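Local structure of putative hemin ABC transport system, membrane protein (Burkholderia cenocepacia J2315, 5B57) at residues L56-A70 with P332-A344. The protein probably forms the membrane-spanning permease subunit of an ABC transporter that imports heme. Sequence-based numbering, arbitrary orientation.
Sequences LAALAILMGAMSVVA and PGAALLGALLTLA
Helices 54-72 and 327-352 of this FecCD-type permease, both predicted to span the membrane, pack side by side through leucine knobs, with L59, L336, L340 and L343 each seated in a four-residue hole of the partner and methionines helping to line three of these holes. The segments run in the same direction, their axes 9.1 Å apart at closest and crossing at 26°, and no hydrogen bond links them. At the N-terminal end L56 lays CD2 over the bare backbone of G333, while its CD1 meets the ring of P332 at CG. L336 enters among L56, L59, A60 and M63; its CB lies 4.0 Å from L59 CB, and its CD1 rests on the backbone turn between L56 and A60. L59 in turn sits among G333, L336, L337 and L340, its CD2 meeting L337 CD1 at 3.8 Å. Midway, the CA atoms of M63 and L340 come closest, 5.0 Å apart. With CG anti to the backbone N (chi1 -176°), L340 splits its branches, CD1 over M63 CA and CD2 against L62 CD1. The sulfur of M63 touches A339 CB at 4.0 Å. Farther on, M66 and L343 lie alongside with their chains running oppositely, M66 CG against L343 CD2 at 3.5 Å, while L343 CD1 reaches A70 CB at 3.9 Å. Beyond this seam, M63, S67 and A70 also touch helix 94-128. This is knobs-into-holes packing between near-parallel helices, joining the first and penultimate predicted membrane spans.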
ATOM      1  N   LEU A  56      26.520   7.275  16.425  1.00 43.64           N
ATOM      2  CA  LEU A  56      27.142   8.028  15.338  1.00 42.87           C
ATOM      3  C   LEU A  56      28.663   7.979  15.447  1.00 46.20           C
ATOM      4  O   LEU A  56      29.360   7.650  14.481  1.00 50.67           O
ATOM      5  CB  LEU A  56      26.640   9.483  15.319  1.00 42.47           C
ATOM      6  CG  LEU A  56      25.322   9.776  14.571  1.00 42.17           C
ATOM      7  CD1 LEU A  56      25.143  11.219  14.142  1.00 41.11           C
ATOM      8  CD2 LEU A  56      25.203   8.917  13.352  1.00 41.87           C
ATOM      9  N   ALA A  57      29.200   8.281  16.638  1.00 46.25           N
ATOM     10  CA  ALA A  57      30.649   8.350  16.767  1.00 46.41           C
ATOM     11  C   ALA A  57      31.289   7.008  16.460  1.00 45.79           C
ATOM     12  O   ALA A  57      32.299   6.936  15.752  1.00 43.87           O
ATOM     13  CB  ALA A  57      31.029   8.825  18.160  1.00 47.40           C
ATOM     14  N   ALA A  58      30.688   5.923  16.959  1.00 45.26           N
ATOM     15  CA  ALA A  58      31.274   4.606  16.758  1.00 45.28           C
ATOM     16  C   ALA A  58      31.429   4.300  15.273  1.00 46.03           C
ATOM     17  O   ALA A  58      32.521   3.963  14.811  1.00 44.85           O
ATOM     18  CB  ALA A  58      30.417   3.547  17.447  1.00 36.74           C
ATOM     19  N   LEU A  59      30.342   4.450  14.512  1.00 45.99           N
ATOM     20  CA  LEU A  59      30.357   4.126  13.088  1.00 44.53           C
ATOM     21  C   LEU A  59      31.444   4.896  12.350  1.00 44.17           C
ATOM     22  O   LEU A  59      32.194   4.319  11.554  1.00 44.81           O
ATOM     23  CB  LEU A  59      28.985   4.419  12.477  1.00 32.28           C
ATOM     24  CG  LEU A  59      27.793   3.576  12.929  1.00 31.84           C
ATOM     25  CD1 LEU A  59      26.549   4.254  12.432  1.00 30.49           C
ATOM     26  CD2 LEU A  59      27.844   2.153  12.412  1.00 31.93           C
ATOM     27  N   ALA A  60      31.537   6.207  12.601  1.00 43.66           N
ATOM     28  CA  ALA A  60      32.650   7.011  12.089  1.00 43.48           C
ATOM     29  C   ALA A  60      34.016   6.376  12.403  1.00 45.04           C
ATOM     30  O   ALA A  60      34.880   6.261  11.518  1.00 43.63           O
ATOM     31  CB  ALA A  60      32.565   8.431  12.663  1.00 42.10           C
ATOM     32  N   ILE A  61      34.231   5.961  13.659  1.00 44.06           N
ATOM     33  CA  ILE A  61      35.475   5.269  14.001  1.00 44.95           C
ATOM     34  C   ILE A  61      35.578   3.957  13.226  1.00 45.02           C
ATOM     35  O   ILE A  61      36.556   3.721  12.505  1.00 45.10           O
ATOM     36  CB  ILE A  61      35.588   5.042  15.525  1.00 46.03           C
ATOM     37  CG1 ILE A  61      35.387   6.344  16.307  1.00 46.35           C
ATOM     38  CG2 ILE A  61      36.931   4.456  15.902  1.00 46.25           C
ATOM     39  CD1 ILE A  61      36.121   7.538  15.746  1.00 45.48           C
ATOM     40  N   LEU A  62      34.554   3.097  13.337  1.00 44.26           N
ATOM     41  CA  LEU A  62      34.592   1.798  12.661  1.00 43.90           C
ATOM     42  C   LEU A  62      34.831   1.963  11.165  1.00 42.82           C
ATOM     43  O   LEU A  62      35.676   1.277  10.580  1.00 43.75           O
ATOM     44  CB  LEU A  62      33.295   1.027  12.911  1.00 43.09           C
ATOM     45  CG  LEU A  62      33.362  -0.258  13.745  1.00 42.90           C
ATOM     46  CD1 LEU A  62      32.111  -1.124  13.472  1.00 41.15           C
ATOM     47  CD2 LEU A  62      34.668  -1.017  13.513  1.00 38.52           C
ATOM     48  N   MET A  63      34.100   2.881  10.529  1.00 41.00           N
ATOM     49  CA  MET A  63      34.336   3.168   9.117  1.00 39.46           C
ATOM     50  C   MET A  63      35.782   3.607   8.894  1.00 40.40           C
ATOM     51  O   MET A  63      36.511   3.007   8.093  1.00 40.31           O
ATOM     52  CB  MET A  63      33.343   4.235   8.627  1.00 37.42           C
ATOM     53  CG  MET A  63      33.596   4.751   7.205  1.00 36.12           C
ATOM     54  SD  MET A  63      33.066   6.463   6.881  1.00 35.21           S
ATOM     55  CE  MET A  63      34.404   7.414   7.626  1.00 36.65           C
ATOM     56  N   GLY A  64      36.217   4.641   9.619  1.00 41.81           N
ATOM     57  CA  GLY A  64      37.591   5.104   9.473  1.00 37.11           C
ATOM     58  C   GLY A  64      38.596   3.982   9.607  1.00 43.13           C
ATOM     59  O   GLY A  64      39.488   3.832   8.773  1.00 38.44           O
ATOM     60  N   ALA A  65      38.456   3.162  10.653  1.00 45.36           N
ATOM     61  CA  ALA A  65      39.377   2.050  10.875  1.00 47.47           C
ATOM     62  C   ALA A  65      39.396   1.122   9.678  1.00 47.70           C
ATOM     63  O   ALA A  65      40.424   0.991   9.007  1.00 39.85           O
ATOM     64  CB  ALA A  65      38.991   1.250  12.117  1.00 48.42           C
ATOM     65  N   MET A  66      38.273   0.468   9.424  1.00 48.61           N
ATOM     66  CA  MET A  66      38.083  -0.362   8.245  1.00 50.66           C
ATOM     67  C   MET A  66      38.657   0.277   6.979  1.00 52.22           C
ATOM     68  O   MET A  66      39.375  -0.373   6.206  1.00 51.81           O
ATOM     69  CB  MET A  66      36.597  -0.640   8.051  1.00 50.61           C
ATOM     70  CG  MET A  66      36.308  -1.117   6.676  1.00 53.44           C
ATOM     71  SD  MET A  66      35.230  -2.531   6.730  1.00 60.15           S
ATOM     72  CE  MET A  66      36.306  -3.732   7.522  1.00 62.90           C
ATOM     73  N   SER A  67      38.350   1.563   6.774  1.00 50.83           N
ATOM     74  CA  SER A  67      38.895   2.292   5.633  1.00 49.75           C
ATOM     75  C   SER A  67      40.417   2.153   5.543  1.00 49.74           C
ATOM     76  O   SER A  67      40.963   1.768   4.505  1.00 50.37           O
ATOM     77  CB  SER A  67      38.495   3.752   5.750  1.00 50.49           C
ATOM     78  OG  SER A  67      38.481   4.356   4.500  1.00 35.55           O
ATOM     79  N   VAL A  68      41.114   2.470   6.635  1.00 49.72           N
ATOM     80  CA  VAL A  68      42.568   2.351   6.677  1.00 49.08           C
ATOM     81  C   VAL A  68      43.005   0.940   6.311  1.00 51.23           C
ATOM     82  O   VAL A  68      43.919   0.750   5.498  1.00 53.33           O
ATOM     83  CB  VAL A  68      43.087   2.765   8.067  1.00 49.62           C
ATOM     84  CG1 VAL A  68      44.461   2.181   8.345  1.00 50.94           C
ATOM     85  CG2 VAL A  68      43.149   4.260   8.164  1.00 50.09           C
ATOM     86  N   VAL A  69      42.356  -0.076   6.890  1.00 50.11           N
ATOM     87  CA  VAL A  69      42.798  -1.426   6.567  1.00 51.64           C
ATOM     88  C   VAL A  69      42.504  -1.741   5.111  1.00 51.75           C
ATOM     89  O   VAL A  69      43.247  -2.499   4.482  1.00 52.63           O
ATOM     90  CB  VAL A  69      42.192  -2.471   7.525  1.00 41.40           C
ATOM     91  CG1 VAL A  69      41.302  -1.802   8.511  1.00 41.01           C
ATOM     92  CG2 VAL A  69      41.456  -3.596   6.777  1.00 40.82           C
ATOM     93  N   ALA A  70      41.473  -1.120   4.524  1.00 49.18           N
ATOM     94  CA  ALA A  70      41.127  -1.423   3.135  1.00 45.65           C
ATOM     95  C   ALA A  70      42.292  -1.172   2.183  1.00 45.50           C
ATOM     96  O   ALA A  70      42.443  -1.903   1.193  1.00 47.29           O
ATOM     97  CB  ALA A  70      39.915  -0.608   2.696  1.00 36.92           C
ATOM     98  N   PRO A 332      22.907  11.513   8.593  1.00 25.32           N
ATOM     99  CA  PRO A 332      24.333  11.188   8.778  1.00 25.60           C
ATOM    100  C   PRO A 332      24.568   9.773   9.282  1.00 25.53           C
ATOM    101  O   PRO A 332      25.598   9.171   8.947  1.00 21.87           O
ATOM    102  CB  PRO A 332      24.799  12.228   9.806  1.00 26.55           C
ATOM    103  CG  PRO A 332      23.598  12.548  10.560  1.00 26.63           C
ATOM    104  CD  PRO A 332      22.470  12.531   9.566  1.00 25.97           C
ATOM    105  N   GLY A 333      23.651   9.243  10.103  1.00 24.36           N
ATOM    106  CA  GLY A 333      23.793   7.882  10.588  1.00 23.76           C
ATOM    107  C   GLY A 333      23.781   6.875   9.464  1.00 24.14           C
ATOM    108  O   GLY A 333      24.634   5.987   9.397  1.00 24.06           O
ATOM    109  N   ALA A 334      22.821   7.008   8.552  1.00 25.75           N
ATOM    110  CA  ALA A 334      22.708   6.034   7.482  1.00 27.09           C
ATOM    111  C   ALA A 334      23.885   6.138   6.515  1.00 29.42           C
ATOM    112  O   ALA A 334      24.392   5.119   6.023  1.00 28.73           O
ATOM    113  CB  ALA A 334      21.381   6.223   6.761  1.00 26.87           C
ATOM    114  N   ALA A 335      24.357   7.360   6.257  1.00 32.11           N
ATOM    115  CA  ALA A 335      25.495   7.532   5.356  1.00 30.79           C
ATOM    116  C   ALA A 335      26.769   6.892   5.928  1.00 32.78           C
ATOM    117  O   ALA A 335      27.465   6.159   5.212  1.00 31.67           O
ATOM    118  CB  ALA A 335      25.685   9.014   5.025  1.00 27.46           C
ATOM    119  N   LEU A 336      27.068   7.109   7.220  1.00 33.33           N
ATOM    120  CA  LEU A 336      28.190   6.398   7.832  1.00 22.64           C
ATOM    121  C   LEU A 336      28.015   4.885   7.727  1.00 22.54           C
ATOM    122  O   LEU A 336      28.904   4.182   7.233  1.00 29.53           O
ATOM    123  CB  LEU A 336      28.359   6.799   9.286  1.00 23.56           C
ATOM    124  CG  LEU A 336      28.743   8.220   9.680  1.00 24.06           C
ATOM    125  CD1 LEU A 336      28.860   8.254  11.182  1.00 25.11           C
ATOM    126  CD2 LEU A 336      30.045   8.600   9.039  1.00 24.57           C
ATOM    127  N   LEU A 337      26.877   4.359   8.185  1.00 29.77           N
ATOM    128  CA  LEU A 337      26.665   2.916   8.084  1.00 29.75           C
ATOM    129  C   LEU A 337      26.659   2.432   6.629  1.00 30.39           C
ATOM    130  O   LEU A 337      27.103   1.305   6.337  1.00 31.07           O
ATOM    131  CB  LEU A 337      25.366   2.504   8.771  1.00 28.16           C
ATOM    132  CG  LEU A 337      25.183   0.984   8.685  1.00 27.73           C
ATOM    133  CD1 LEU A 337      26.300   0.277   9.473  1.00 28.86           C
ATOM    134  CD2 LEU A 337      23.784   0.525   9.105  1.00 27.63           C
ATOM    135  N   GLY A 338      26.170   3.248   5.695  1.00 28.72           N
ATOM    136  CA  GLY A 338      26.237   2.839   4.299  1.00 28.61           C
ATOM    137  C   GLY A 338      27.667   2.764   3.793  1.00 28.11           C
ATOM    138  O   GLY A 338      28.068   1.798   3.139  1.00 27.20           O
ATOM    139  N   ALA A 339      28.449   3.803   4.077  1.00 29.66           N
ATOM    140  CA  ALA A 339      29.863   3.750   3.754  1.00 26.52           C
ATOM    141  C   ALA A 339      30.521   2.556   4.430  1.00 25.87           C
ATOM    142  O   ALA A 339      31.301   1.831   3.804  1.00 26.00           O
ATOM    143  CB  ALA A 339      30.534   5.060   4.157  1.00 26.32           C
ATOM    144  N   LEU A 340      30.171   2.292   5.688  1.00 26.17           N
ATOM    145  CA  LEU A 340      30.745   1.129   6.356  1.00 27.95           C
ATOM    146  C   LEU A 340      30.337  -0.180   5.670  1.00 26.33           C
ATOM    147  O   LEU A 340      31.171  -1.062   5.449  1.00 25.84           O
ATOM    148  CB  LEU A 340      30.363   1.116   7.838  1.00 26.75           C
ATOM    149  CG  LEU A 340      31.033  -0.044   8.569  1.00 26.50           C
ATOM    150  CD1 LEU A 340      32.566   0.020   8.448  1.00 26.82           C
ATOM    151  CD2 LEU A 340      30.619  -0.040  10.012  1.00 27.30           C
ATOM    152  N   LEU A 341      29.069  -0.317   5.295  1.00 22.80           N
ATOM    153  CA  LEU A 341      28.635  -1.574   4.687  1.00 24.85           C
ATOM    154  C   LEU A 341      29.193  -1.755   3.265  1.00 24.73           C
ATOM    155  O   LEU A 341      29.622  -2.853   2.896  1.00 22.96           O
ATOM    156  CB  LEU A 341      27.099  -1.652   4.696  1.00 24.64           C
ATOM    157  CG  LEU A 341      26.435  -1.818   6.071  1.00 24.88           C
ATOM    158  CD1 LEU A 341      24.992  -1.369   6.004  1.00 22.81           C
ATOM    159  CD2 LEU A 341      26.514  -3.254   6.565  1.00 25.38           C
ATOM    160  N   THR A 342      29.178  -0.703   2.439  1.00 23.57           N
ATOM    161  CA  THR A 342      29.669  -0.817   1.063  1.00 24.58           C
ATOM    162  C   THR A 342      31.130  -1.229   1.030  1.00 27.31           C
ATOM    163  O   THR A 342      31.538  -2.105   0.260  1.00 29.09           O
ATOM    164  CB  THR A 342      29.515   0.519   0.349  1.00 21.44           C
ATOM    165  OG1 THR A 342      28.156   0.940   0.434  1.00 20.47           O
ATOM    166  CG2 THR A 342      29.937   0.403  -1.093  1.00 21.54           C
ATOM    167  N   LEU A 343      31.937  -0.551   1.836  1.00 27.34           N
ATOM    168  CA  LEU A 343      33.348  -0.872   1.951  1.00 28.60           C
ATOM    169  C   LEU A 343      33.554  -2.311   2.432  1.00 28.86           C
ATOM    170  O   LEU A 343      34.366  -3.056   1.876  1.00 26.55           O
ATOM    171  CB  LEU A 343      33.958   0.150   2.897  1.00 29.47           C
ATOM    172  CG  LEU A 343      35.407   0.201   3.290  1.00 31.78           C
ATOM    173  CD1 LEU A 343      36.260   0.512   2.082  1.00 32.07           C
ATOM    174  CD2 LEU A 343      35.437   1.317   4.302  1.00 31.91           C
ATOM    175  N   ALA A 344      32.814  -2.724   3.465  1.00 29.54           N
ATOM    176  CA  ALA A 344      32.846  -4.122   3.884  1.00 30.62           C
ATOM    177  C   ALA A 344      32.519  -5.055   2.720  1.00 30.72           C
ATOM    178  O   ALA A 344      33.120  -6.140   2.597  1.00 26.71           O
ATOM    179  CB  ALA A 344      31.873  -4.339   5.043  1.00 25.86           C
TER